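Local coordinates for protein alpha-L-rhamnosidase (Streptomyces avermitilis, PDB 3W5M) that hydrolyses terminal non-reducing alpha-L-rhamnose residues from citrus flavonoid glycosides and gum arabic, and binds L-rhamnose through a calcium-dependent carbohydrate-binding module, at residues Leu321-Leu326 with Leu399-Glu404; Val500-Gln505 with Gly569-Glu574; Asp898-Asp903 with Asn912-Tyr917. All blocks are in the same frame, centred on the assembly; numbering follows the deposited sequence.

How the interactions relate
Followed from the N terminus, the three contacts come in series, each closing its own loop before the next opens, so none crosses or encloses another. Interaction 1 joins two strands of a five-stranded sheet across the 72 residues from 327 to 398. Interaction 2 closes a 63-residue, strand-rich loop in the concanavalin-like domain, where both segments turn a corner at the end of their pairing. Interaction 3 closes a tight loop of eight residues in the six-hairpin catalytic domain, next to the rhamnose site. Interactions 2 and 3 are near neighbours, centres about 17 Å apart, whereas the centre of interaction 1 lies about 36 Å and 42 Å from theirs.

Interaction 1: Leu321-Leu326 with Leu399-Glu404; sequences LYATAL and LLAQLE
Tyr322 and Glu404 are brought together by matching first torsions: in each, CG lies beside the backbone N and opposite the carbonyl carbon (chi1 -50° for Tyr322, -61° for Glu404). The end of the ring thus comes near the neighbouring strand, with Gln402 O at its edge, and the extended glutamate chain crosses it at about a right angle. Glu404 CD comes 3.7 Å from Tyr322 CE2, with carboxylate and ring planes 61° apart. A water in the ring plane joins the two ends, donating to Tyr322 OH at 2.8 Å and to Glu404 OE1 at 2.8 Å. Glu404 OE2 takes a 2.7 Å bond from Gln402 NE2, met nearly end-on to its C-O bond and lying close to the amide plane of Gln402.

Beneath these groups runs a regular antiparallel pairing. Tyr322 and Gln402 form one hydrogen-bonded pair, with Tyr322 N to Gln402 O at 3.0 Å and Gln402 N bonded back to Tyr322 O; Thr324 and Leu400 form the next. On the sheet face of Tyr322, Thr324 CG2 packs at 3.8 Å from Leu400 CB, while the OG1 of this threonine is bonded to the carbonyl of Gln355 on the adjoining strand 353-360. The side chains on the other face are all apolar: Leu321 CD1 reaches across to Leu403 CB at 4.0 Å, and small Ala323 sits beside Ala401.

The chemistry is therefore unequal on the two faces, oily on one and partly polar on the other. The polar ends of Thr324, Gln402 and Glu404 are all satisfied, and Tyr322 OH accepts from the water. Glu404 also forms a salt bridge with Arg83, and Gln402 bonds to the backbone of Gln117, Ser119 and Ala120, fastening the sheet to the chain that precedes it. With an arginine, an amide and a water around it, the glutamate probably stays ionised despite its burial.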
loop_
_atom_site.group_PDB
_atom_site.type_symbol
_atom_site.label_atom_id
_atom_site.label_comp_id
_atom_site.label_asym_id
_atom_site.label_seq_id
_atom_site.Cartn_x
_atom_site.Cartn_y
_atom_site.Cartn_z
ATOM N N LEU A 321 7.021 20.488 13.975
ATOM C CA LEU A 321 6.823 20.751 12.567
ATOM C C LEU A 321 5.568 19.982 12.149
ATOM O O LEU A 321 5.495 18.777 12.352
ATOM C CB LEU A 321 8.022 20.295 11.709
ATOM C CG LEU A 321 7.905 20.449 10.192
ATOM C CD1 LEU A 321 7.988 21.921 9.806
ATOM C CD2 LEU A 321 8.966 19.662 9.424
ATOM N N TYR A 322 4.618 20.702 11.571
ATOM C CA TYR A 322 3.449 20.115 10.908
ATOM C C TYR A 322 3.675 20.267 9.402
ATOM O O TYR A 322 4.019 21.361 8.914
ATOM C CB TYR A 322 2.171 20.872 11.348
ATOM C CG TYR A 322 2.057 21.010 12.846
ATOM C CD1 TYR A 322 1.521 20.007 13.602
ATOM C CD2 TYR A 322 2.529 22.140 13.499
ATOM C CE1 TYR A 322 1.402 20.114 14.971
ATOM C CE2 TYR A 322 2.425 22.275 14.871
ATOM C CZ TYR A 322 1.872 21.252 15.600
ATOM O OH TYR A 322 1.772 21.351 16.965
ATOM N N ALA A 323 3.505 19.177 8.651
ATOM C CA ALA A 323 3.769 19.236 7.218
ATOM C C ALA A 323 2.905 18.286 6.437
ATOM O O ALA A 323 2.421 17.265 6.956
ATOM C CB ALA A 323 5.244 18.940 6.945
ATOM N N THR A 324 2.743 18.620 5.172
ATOM C CA THR A 324 2.094 17.728 4.217
ATOM C C THR A 324 2.532 18.125 2.806
ATOM O O THR A 324 3.280 19.099 2.621
ATOM C CB THR A 324 0.538 17.729 4.391
ATOM O OG1 THR A 324 -0.042 16.741 3.503
ATOM C CG2 THR A 324 -0.077 19.125 4.147
ATOM N N ALA A 325 2.134 17.344 1.801
ATOM C CA ALA A 325 2.442 17.655 0.424
ATOM C C ALA A 325 1.311 17.161 -0.457
ATOM O O ALA A 325 0.637 16.178 -0.137
ATOM C CB ALA A 325 3.767 16.990 -0.003
ATOM N N LEU A 326 1.080 17.884 -1.534
ATOM C CA LEU A 326 0.359 17.310 -2.668
ATOM C C LEU A 326 1.431 16.706 -3.536
ATOM O O LEU A 326 2.101 17.412 -4.294
ATOM C CB LEU A 326 -0.454 18.373 -3.385
ATOM C CG LEU A 326 -1.521 18.916 -2.415
ATOM C CD1 LEU A 326 -2.195 20.120 -3.038
ATOM C CD2 LEU A 326 -2.568 17.854 -2.008
ATOM N N LEU A 399 4.121 21.741 -1.441
ATOM C CA LEU A 399 4.475 21.557 -0.022
ATOM C C LEU A 399 3.686 22.514 0.875
ATOM O O LEU A 399 3.525 23.693 0.549
ATOM C CB LEU A 399 5.983 21.838 0.170
ATOM C CG LEU A 399 6.507 21.776 1.604
ATOM C CD1 LEU A 399 6.543 20.364 2.179
ATOM C CD2 LEU A 399 7.886 22.444 1.707
ATOM N N LEU A 400 3.272 22.028 2.043
ATOM C CA LEU A 400 2.727 22.876 3.094
ATOM C C LEU A 400 3.500 22.577 4.377
ATOM O O LEU A 400 3.596 21.422 4.813
ATOM C CB LEU A 400 1.220 22.606 3.281
ATOM C CG LEU A 400 0.462 23.549 4.221
ATOM C CD1 LEU A 400 0.295 24.903 3.533
ATOM C CD2 LEU A 400 -0.891 22.967 4.573
ATOM N N ALA A 401 4.123 23.599 4.965
ATOM C CA ALA A 401 4.918 23.345 6.191
ATOM C C ALA A 401 4.771 24.482 7.201
ATOM O O ALA A 401 4.767 25.656 6.816
ATOM C CB ALA A 401 6.388 23.141 5.834
ATOM N N GLN A 402 4.632 24.121 8.462
ATOM C CA GLN A 402 4.479 25.099 9.570
ATOM C C GLN A 402 5.282 24.643 10.774
ATOM O O GLN A 402 4.986 23.629 11.372
ATOM C CB GLN A 402 3.016 25.199 9.970
ATOM C CG GLN A 402 2.669 26.227 11.048
ATOM C CD GLN A 402 1.194 26.634 10.928
ATOM O OE1 GLN A 402 0.753 27.057 9.853
ATOM N NE2 GLN A 402 0.441 26.521 12.023
ATOM N N LEU A 403 6.330 25.410 11.081
ATOM C CA LEU A 403 7.183 25.134 12.222
ATOM C C LEU A 403 6.824 26.097 13.335
ATOM O O LEU A 403 6.804 27.328 13.126
ATOM C CB LEU A 403 8.656 25.310 11.817
ATOM C CG LEU A 403 9.681 25.275 12.950
ATOM C CD1 LEU A 403 9.852 23.865 13.492
ATOM C CD2 LEU A 403 11.005 25.845 12.437
ATOM N N GLU A 404 6.514 25.540 14.495
ATOM C CA GLU A 404 6.116 26.323 15.670
ATOM C C GLU A 404 7.102 26.107 16.792
ATOM O O GLU A 404 7.309 24.998 17.230
ATOM C CB GLU A 404 4.734 25.909 16.119
ATOM C CG GLU A 404 3.725 26.185 15.000
ATOM C CD GLU A 404 2.295 25.925 15.415
ATOM O OE1 GLU A 404 2.060 25.613 16.615
ATOM O OE2 GLU A 404 1.411 26.034 14.530
HETATM O O HOH W 1 2.944 23.545 18.294
#

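Interaction 2: Val500-Gln505 with Gly569-Glu574; sequences VLDLGQ and GFRYVE
Val500 starts the pairing opposite Glu574, its CG1 resting 4.1 Å from Tyr572 CB. Leu501 forms the hydrogen-bonded antiparallel pair with Val573: Leu501 N meets Val573 O at 2.8 Å, and Leu501 O accepts from Val573 N. At Asp502 the carboxylate, its CG anti to the backbone N (chi1 -177°), runs alongside the Tyr572 ring and meets the extended Arg571 side-on. Arg571 NE binds Asp502 OD1 at 2.8 Å and Arg571 NH2 binds Asp502 OD2 at 3.1 Å, the two planar groups only 30° apart. Leu503 N then bonds to Arg571 O, while Leu503 CD1 packs 3.6 Å from Phe570 CE2. Gly504 N closes an Asx turn onto Asp502 OD1, coming from the opposite face of the carboxylate to Arg571 NE, and Gly504 CA lies over the guanidinium. The Gln505 side chain points away and its NE2 bonds to Thr891 O, while the Gln505 carbonyl still meets Arg571 CA.

Arg571 and Tyr572 form a classic bulge against Ala528. The salt bridge thus sits beside the corners that both segments turn, at 504-505 and at Arg571: one aspartate oxygen holds the turn and the arginine together, which should keep the carboxylate ionised.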
loop_
_atom_site.group_PDB
_atom_site.type_symbol
_atom_site.label_atom_id
_atom_site.label_comp_id
_atom_site.label_asym_id
_atom_site.label_seq_id
_atom_site.Cartn_x
_atom_site.Cartn_y
_atom_site.Cartn_z
ATOM N N VAL A 500 23.312 -10.183 -10.444
ATOM C CA VAL A 500 21.995 -10.385 -9.840
ATOM C C VAL A 500 22.213 -10.706 -8.370
ATOM O O VAL A 500 22.956 -11.635 -8.031
ATOM C CB VAL A 500 21.177 -11.484 -10.560
ATOM C CG1 VAL A 500 19.859 -11.716 -9.830
ATOM C CG2 VAL A 500 20.916 -11.120 -12.016
ATOM N N LEU A 501 21.614 -9.905 -7.484
ATOM C CA LEU A 501 21.786 -10.101 -6.056
ATOM C C LEU A 501 20.458 -10.564 -5.479
ATOM O O LEU A 501 19.407 -9.972 -5.770
ATOM C CB LEU A 501 22.299 -8.832 -5.354
ATOM C CG LEU A 501 23.762 -8.399 -5.580
ATOM C CD1 LEU A 501 23.955 -7.787 -6.955
ATOM C CD2 LEU A 501 24.281 -7.470 -4.490
ATOM N N ASP A 502 20.518 -11.643 -4.707
ATOM C CA ASP A 502 19.345 -12.294 -4.133
ATOM C C ASP A 502 19.217 -11.894 -2.682
ATOM O O ASP A 502 20.126 -12.115 -1.887
ATOM C CB ASP A 502 19.497 -13.802 -4.225
ATOM C CG ASP A 502 18.280 -14.564 -3.716
ATOM O OD1 ASP A 502 17.284 -13.966 -3.261
ATOM O OD2 ASP A 502 18.313 -15.808 -3.814
ATOM N N LEU A 503 18.079 -11.277 -2.351
ATOM C CA LEU A 503 17.802 -10.852 -0.993
ATOM C C LEU A 503 17.116 -11.977 -0.185
ATOM O O LEU A 503 16.966 -11.861 1.027
ATOM C CB LEU A 503 16.937 -9.571 -1.002
ATOM C CG LEU A 503 17.518 -8.276 -1.582
ATOM C CD1 LEU A 503 16.702 -7.085 -1.126
ATOM C CD2 LEU A 503 18.968 -8.070 -1.178
ATOM N N GLY A 504 16.697 -13.032 -0.879
ATOM C CA GLY A 504 16.213 -14.264 -0.234
ATOM C C GLY A 504 14.756 -14.179 0.163
ATOM O O GLY A 504 14.166 -15.173 0.633
ATOM N N GLN A 505 14.171 -12.999 -0.022
ATOM C CA GLN A 505 12.766 -12.774 0.380
ATOM C C GLN A 505 12.167 -11.771 -0.592
ATOM O O GLN A 505 12.812 -10.775 -0.889
ATOM C CB GLN A 505 12.698 -12.226 1.825
ATOM C CG GLN A 505 11.302 -11.694 2.240
ATOM C CD GLN A 505 10.212 -12.776 2.319
ATOM O OE1 GLN A 505 10.372 -13.775 3.024
ATOM N NE2 GLN A 505 9.114 -12.586 1.580
ATOM N N GLY A 569 8.537 -3.899 -5.599
ATOM C CA GLY A 569 8.319 -5.243 -5.036
ATOM C C GLY A 569 9.276 -6.212 -5.726
ATOM O O GLY A 569 9.271 -6.325 -6.957
ATOM N N PHE A 570 10.119 -6.880 -4.947
ATOM C CA PHE A 570 11.247 -7.636 -5.533
ATOM C C PHE A 570 11.909 -8.517 -4.518
ATOM O O PHE A 570 11.891 -8.222 -3.304
ATOM C CB PHE A 570 12.322 -6.667 -6.073
ATOM C CG PHE A 570 12.945 -5.806 -5.018
ATOM C CD1 PHE A 570 12.263 -4.689 -4.511
ATOM C CD2 PHE A 570 14.231 -6.060 -4.565
ATOM C CE1 PHE A 570 12.864 -3.884 -3.549
ATOM C CE2 PHE A 570 14.826 -5.260 -3.606
ATOM C CZ PHE A 570 14.142 -4.182 -3.086
ATOM N N ARG A 571 12.519 -9.581 -5.041
ATOM C CA ARG A 571 13.462 -10.418 -4.301
ATOM C C ARG A 571 14.875 -10.271 -4.886
ATOM O O ARG A 571 15.884 -10.459 -4.189
ATOM C CB ARG A 571 13.024 -11.881 -4.389
ATOM C CG ARG A 571 14.088 -12.831 -3.826
ATOM C CD ARG A 571 13.586 -14.261 -3.640
ATOM N NE ARG A 571 14.713 -15.155 -3.396
ATOM C CZ ARG A 571 14.606 -16.449 -3.095
ATOM N NH1 ARG A 571 13.410 -17.021 -3.012
ATOM N NH2 ARG A 571 15.705 -17.180 -2.907
ATOM N N TYR A 572 14.946 -9.943 -6.164
ATOM C CA TYR A 572 16.245 -9.887 -6.863
ATOM C C TYR A 572 16.513 -8.485 -7.381
ATOM O O TYR A 572 15.592 -7.804 -7.854
ATOM C CB TYR A 572 16.251 -10.869 -8.025
ATOM C CG TYR A 572 15.860 -12.283 -7.624
ATOM C CD1 TYR A 572 16.810 -13.173 -7.145
ATOM C CD2 TYR A 572 14.530 -12.728 -7.741
ATOM C CE1 TYR A 572 16.459 -14.458 -6.765
ATOM C CE2 TYR A 572 14.169 -14.009 -7.363
ATOM C CZ TYR A 572 15.142 -14.867 -6.886
ATOM O OH TYR A 572 14.798 -16.144 -6.520
ATOM N N VAL A 573 17.781 -8.076 -7.298
ATOM C CA VAL A 573 18.246 -6.800 -7.847
ATOM C C VAL A 573 19.321 -7.076 -8.903
ATOM O O VAL A 573 20.340 -7.707 -8.597
ATOM C CB VAL A 573 18.806 -5.890 -6.747
ATOM C CG1 VAL A 573 19.174 -4.516 -7.323
ATOM C CG2 VAL A 573 17.783 -5.748 -5.628
ATOM N N GLU A 574 19.076 -6.603 -10.121
ATOM C CA GLU A 574 20.048 -6.632 -11.216
ATOM C C GLU A 574 20.836 -5.326 -11.270
ATOM O O GLU A 574 20.263 -4.245 -11.357
ATOM C CB GLU A 574 19.338 -6.814 -12.531
ATOM C CG GLU A 574 20.262 -6.830 -13.743
ATOM C CD GLU A 574 19.523 -6.475 -15.029
ATOM O OE1 GLU A 574 19.328 -5.258 -15.344
ATOM O OE2 GLU A 574 19.155 -7.414 -15.753
#

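Interaction 3: Asp898-Asp903 with Asn912-Tyr917; sequences DSIQPD and NSFNHY
The flat groups that touch Ser899 and Ile900 are the Phe914 ring and the Asn912 amide. Two side-chain carbons come obliquely to the ring at CE2: Ser899 CB lies 3.6 Å from Phe914 CE2, and Ile900 CG1 lies 3.8 Å from the same atom. The isoleucine side chain crosses that of Phe914 at about a right angle. Elsewhere the ring meets Trp894 edge-to-face.

The Asn912 amide works through both of its ends on a single residue. Its OD1 accepts from Ser899 OG at 2.7 Å, the donor tilted 18° from the carbonyl plane, and its ND2 donates to Ser899 O at 3.1 Å with an N-H...O angle of 150°. With CG anti to the backbone N (chi1 -166°), the amide extends towards the serine, and the paired bonds fix which end is oxygen and which is nitrogen. Ser899 OG also accepts from Arg896 N, so this hydroxyl is engaged as donor and acceptor at once.

Further along, the His916 ring has Ser913 CB at its edge, in plane. Ser913 OG and His916 ND1 are 2.7 Å apart and hydrogen-bonded, and Ser913 OG accepts from Asn915 N, closing an ST turn. The serine hydroxyl thereby helps to hold the orientation of the imidazole, whose NE2 bonds to a Tris molecule, probably from the crystallisation liquor.

His916 is a rhamnose-binding residue. Ser913 N bonds to Glu895 OE1, the inferred proton acceptor, and the side chain of Ser913 lies about 4 Å from that of Arg634, another rhamnose-binding residue. The contact thus anchors two parts of an irregular loop, between helices 883-887 and 923-929, beside the active site of the (alpha/alpha)6-barrel of this family 78 glycosidase.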
loop_
_atom_site.group_PDB
_atom_site.type_symbol
_atom_site.label_atom_id
_atom_site.label_comp_id
_atom_site.label_asym_id
_atom_site.label_seq_id
_atom_site.Cartn_x
_atom_site.Cartn_y
_atom_site.Cartn_z
ATOM N N ASP A 898 -1.109 -21.061 -10.167
ATOM C CA ASP A 898 -0.043 -21.469 -11.102
ATOM C C ASP A 898 0.784 -20.308 -11.633
ATOM O O ASP A 898 1.124 -20.299 -12.806
ATOM C CB ASP A 898 -0.661 -22.188 -12.307
ATOM C CG ASP A 898 -1.725 -21.366 -12.988
ATOM O OD1 ASP A 898 -2.171 -20.354 -12.407
ATOM O OD2 ASP A 898 -2.129 -21.716 -14.119
ATOM N N SER A 899 1.115 -19.324 -10.798
ATOM C CA SER A 899 1.923 -18.197 -11.315
ATOM C C SER A 899 3.225 -18.689 -11.975
ATOM O O SER A 899 3.636 -18.152 -13.008
ATOM C CB SER A 899 2.175 -17.136 -10.237
ATOM O OG SER A 899 0.974 -16.411 -10.014
ATOM N N ILE A 900 3.856 -19.697 -11.368
ATOM C CA ILE A 900 4.783 -20.585 -12.068
ATOM C C ILE A 900 4.003 -21.874 -12.328
ATOM O O ILE A 900 3.462 -22.469 -11.385
ATOM C CB ILE A 900 6.031 -20.951 -11.248
ATOM C CG1 ILE A 900 6.854 -19.698 -10.891
ATOM C CG2 ILE A 900 6.902 -21.927 -12.044
ATOM C CD1 ILE A 900 7.870 -19.898 -9.775
ATOM N N GLN A 901 3.923 -22.290 -13.591
ATOM C CA GLN A 901 3.146 -23.486 -13.959
ATOM C C GLN A 901 3.925 -24.785 -13.749
ATOM O O GLN A 901 5.160 -24.750 -13.636
ATOM C CB GLN A 901 2.687 -23.398 -15.404
ATOM C CG GLN A 901 2.168 -22.035 -15.778
ATOM C CD GLN A 901 1.187 -22.106 -16.913
ATOM O OE1 GLN A 901 1.405 -21.515 -17.966
ATOM N NE2 GLN A 901 0.100 -22.840 -16.712
ATOM N N PRO A 902 3.209 -25.934 -13.688
ATOM C CA PRO A 902 3.848 -27.223 -13.398
ATOM C C PRO A 902 4.924 -27.624 -14.417
ATOM O O PRO A 902 5.839 -28.363 -14.063
ATOM C CB PRO A 902 2.677 -28.219 -13.415
ATOM C CG PRO A 902 1.472 -27.390 -13.152
ATOM C CD PRO A 902 1.747 -26.079 -13.832
ATOM N N ASP A 903 4.833 -27.106 -15.640
ATOM C CA ASP A 903 5.868 -27.311 -16.678
ATOM C C ASP A 903 7.103 -26.437 -16.476
ATOM O O ASP A 903 8.105 -26.624 -17.162
ATOM C CB ASP A 903 5.319 -27.019 -18.071
ATOM C CG ASP A 903 3.822 -26.866 -18.088
ATOM O OD1 ASP A 903 3.183 -26.917 -16.997
ATOM O OD2 ASP A 903 3.282 -26.673 -19.200
ATOM N N ASN A 912 0.157 -11.343 -13.848
ATOM C CA ASN A 912 0.805 -12.392 -13.075
ATOM C C ASN A 912 1.742 -11.923 -11.971
ATOM O O ASN A 912 2.978 -11.951 -12.120
ATOM C CB ASN A 912 1.566 -13.374 -13.986
ATOM C CG ASN A 912 1.955 -14.636 -13.255
ATOM O OD1 ASN A 912 1.207 -15.110 -12.402
ATOM N ND2 ASN A 912 3.135 -15.184 -13.562
ATOM N N SER A 913 1.170 -11.590 -10.829
ATOM C CA SER A 913 1.955 -11.113 -9.675
ATOM C C SER A 913 2.410 -12.253 -8.737
ATOM O O SER A 913 1.709 -13.268 -8.568
ATOM C CB SER A 913 1.133 -10.043 -8.932
ATOM O OG SER A 913 1.312 -10.127 -7.521
ATOM N N PHE A 914 3.593 -12.100 -8.141
ATOM C CA PHE A 914 4.063 -13.053 -7.147
ATOM C C PHE A 914 3.891 -12.574 -5.706
ATOM O O PHE A 914 4.518 -13.112 -4.789
ATOM C CB PHE A 914 5.504 -13.469 -7.434
ATOM C CG PHE A 914 5.650 -14.174 -8.745
ATOM C CD1 PHE A 914 5.810 -13.448 -9.920
ATOM C CD2 PHE A 914 5.522 -15.558 -8.819
ATOM C CE1 PHE A 914 5.909 -14.102 -11.145
ATOM C CE2 PHE A 914 5.617 -16.223 -10.037
ATOM C CZ PHE A 914 5.800 -15.492 -11.199
ATOM N N ASN A 915 3.019 -11.583 -5.512
ATOM C CA ASN A 915 2.813 -10.984 -4.194
ATOM C C ASN A 915 1.410 -10.335 -4.074
ATOM O O ASN A 915 1.284 -9.119 -4.002
ATOM C CB ASN A 915 3.941 -9.946 -3.920
ATOM C CG ASN A 915 4.131 -9.636 -2.441
ATOM O OD1 ASN A 915 3.379 -10.089 -1.576
ATOM N ND2 ASN A 915 5.180 -8.864 -2.137
ATOM N N HIS A 916 0.363 -11.162 -4.111
ATOM C CA HIS A 916 -1.018 -10.775 -3.780
ATOM C C HIS A 916 -1.381 -11.488 -2.483
ATOM O O HIS A 916 -1.142 -12.692 -2.370
ATOM C CB HIS A 916 -1.988 -11.315 -4.825
ATOM C CG HIS A 916 -2.286 -10.377 -5.951
ATOM N ND1 HIS A 916 -1.336 -10.017 -6.889
ATOM C CD2 HIS A 916 -3.445 -9.795 -6.344
ATOM C CE1 HIS A 916 -1.886 -9.221 -7.788
ATOM N NE2 HIS A 916 -3.163 -9.069 -7.483
ATOM N N TYR A 917 -1.968 -10.797 -1.503
ATOM C CA TYR A 917 -2.254 -11.484 -0.255
ATOM C C TYR A 917 -3.500 -12.398 -0.262
ATOM O O TYR A 917 -3.688 -13.156 0.688
ATOM C CB TYR A 917 -2.311 -10.535 0.968
ATOM C CG TYR A 917 -3.098 -9.257 0.812
ATOM C CD1 TYR A 917 -4.438 -9.252 0.391
ATOM C CD2 TYR A 917 -2.515 -8.052 1.138
ATOM C CE1 TYR A 917 -5.147 -8.063 0.261
ATOM C CE2 TYR A 917 -3.207 -6.866 1.024
ATOM C CZ TYR A 917 -4.519 -6.869 0.592
ATOM O OH TYR A 917 -5.173 -5.673 0.483
#